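PDB 3FXH: integron gene cassette protein HFX_CASS2 from Uncultured bacterium, which is of unknown function, a mostly helical protein encoded by a mobile integron gene cassette and found here as an assembly of two chains. Local coordinates for residues Asp51-His54 and Glu55-Gln59. Residues are numbered along the deposited sequence; the frame is centred on the assembly and turned at random.
Sequences DQFH and ELSEQ
The ring of Phe53 lies with one face over the hydroxyl of Ser57, one helical turn further on: Ser57 OG sits 3.3 Å from Phe53 CZ, displaced from the ring centre toward the rim. The same hydroxyl donates to the main chain, Ser57 OG lying 2.9 Å from Phe53 O. With OG beside its own backbone N and anti to the carbonyl carbon (chi1 -60°), the hydroxyl is turned back toward the preceding turn, within reach of that carbonyl. Phe53 O therefore takes two donors, Ser57 N at 3.0 Å and the hydroxyl, which reach it from opposite faces of the carbonyl plane, so the buried serine hydroxyl finds its acceptor within its own helix. Phe53 itself packs on helices 88-102 and 116-131 and meets the Phe62 ring edge-to-face. Replacing Phe53 by an alanine is likely to open a gap against these two helices and to strip the Ser57 hydroxyl of its aromatic cover. On a neighbouring flank, the extended Gln52 chain runs alongside Leu56, pointing the same way, with Gln52 CG 3.7 Å from Leu56 CD1; both also touch Phe65. The bond from Leu56 N to Gln52 O is nearly straight, at 174°. A serine hydroxyl folded onto the carbonyl four residues earlier is common at buried alpha-helix positions; with Phe53, Leu56 and Ser57 buried and Asp51, Glu55 and Glu58 exposed, helix 50-58 is amphipathic.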
# COMPACT_ATOMS: atom_id res chain seq x y z
N ASP A 51 -3.85 -5.27 18.68
CA ASP A 51 -4.00 -6.55 19.36
C ASP A 51 -4.80 -7.54 18.51
O ASP A 51 -4.42 -8.70 18.39
CB ASP A 51 -4.63 -6.37 20.75
CG ASP A 51 -3.57 -6.18 21.84
OD1 ASP A 51 -2.46 -5.70 21.53
OD2 ASP A 51 -3.85 -6.51 23.01
N GLN A 52 -5.89 -7.08 17.91
CA GLN A 52 -6.68 -7.96 17.07
C GLN A 52 -5.91 -8.33 15.81
O GLN A 52 -5.97 -9.48 15.36
CB GLN A 52 -8.02 -7.32 16.70
CG GLN A 52 -8.89 -8.23 15.86
CD GLN A 52 -10.24 -7.62 15.54
OE1 GLN A 52 -10.32 -6.53 14.97
NE2 GLN A 52 -11.30 -8.33 15.90
N PHE A 53 -5.17 -7.38 15.24
CA PHE A 53 -4.41 -7.67 14.04
C PHE A 53 -3.37 -8.76 14.30
O PHE A 53 -3.24 -9.70 13.52
CB PHE A 53 -3.74 -6.44 13.43
CG PHE A 53 -2.81 -6.79 12.31
CD1 PHE A 53 -3.30 -7.12 11.07
CD2 PHE A 53 -1.44 -6.88 12.53
CE1 PHE A 53 -2.45 -7.51 10.05
CE2 PHE A 53 -0.58 -7.27 11.53
CZ PHE A 53 -1.08 -7.58 10.28
N HIS A 54 -2.64 -8.65 15.41
CA HIS A 54 -1.61 -9.64 15.72
C HIS A 54 -2.21 -11.02 16.03
O HIS A 54 -1.62 -12.05 15.69
CB HIS A 54 -0.69 -9.15 16.86
CG HIS A 54 0.32 -8.14 16.40
ND1 HIS A 54 1.43 -8.49 15.65
CD2 HIS A 54 0.37 -6.80 16.55
CE1 HIS A 54 2.12 -7.40 15.36
NE2 HIS A 54 1.50 -6.36 15.90
N GLU A 55 -3.37 -11.02 16.67
CA GLU A 55 -4.06 -12.27 16.99
C GLU A 55 -4.52 -12.99 15.72
O GLU A 55 -4.23 -14.17 15.51
CB GLU A 55 -5.25 -11.99 17.92
CG GLU A 55 -6.21 -13.15 18.12
CD GLU A 55 -7.30 -12.84 19.13
OE1 GLU A 55 -7.16 -11.83 19.87
OE2 GLU A 55 -8.30 -13.59 19.20
N LEU A 56 -5.23 -12.27 14.86
CA LEU A 56 -5.70 -12.83 13.59
C LEU A 56 -4.57 -13.36 12.72
O LEU A 56 -4.67 -14.44 12.13
CB LEU A 56 -6.52 -11.79 12.83
CG LEU A 56 -7.80 -11.37 13.56
CD1 LEU A 56 -8.50 -10.25 12.80
CD2 LEU A 56 -8.72 -12.56 13.73
N SER A 57 -3.49 -12.59 12.63
CA SER A 57 -2.35 -12.97 11.80
C SER A 57 -1.66 -14.21 12.35
O SER A 57 -1.31 -15.11 11.59
CB SER A 57 -1.34 -11.82 11.72
OG SER A 57 -1.94 -10.67 11.16
N GLU A 58 -1.46 -14.24 13.66
CA GLU A 58 -0.84 -15.38 14.31
C GLU A 58 -1.67 -16.64 14.09
O GLU A 58 -1.13 -17.75 13.95
CB GLU A 58 -0.68 -15.09 15.81
CG GLU A 58 -0.36 -16.28 16.67
CD GLU A 58 -0.24 -15.90 18.14
OE1 GLU A 58 -0.67 -14.79 18.51
OE2 GLU A 58 0.29 -16.72 18.92
N GLN A 59 -2.99 -16.48 14.06
CA GLN A 59 -3.88 -17.60 13.82
C GLN A 59 -4.07 -17.79 12.32
O GLN A 59 -4.91 -18.57 11.89
CB GLN A 59 -5.23 -17.34 14.48
CG GLN A 59 -5.21 -17.44 16.00
CD GLN A 59 -6.42 -16.79 16.63
OE1 GLN A 59 -7.46 -16.66 16.00
NE2 GLN A 59 -6.29 -16.37 17.88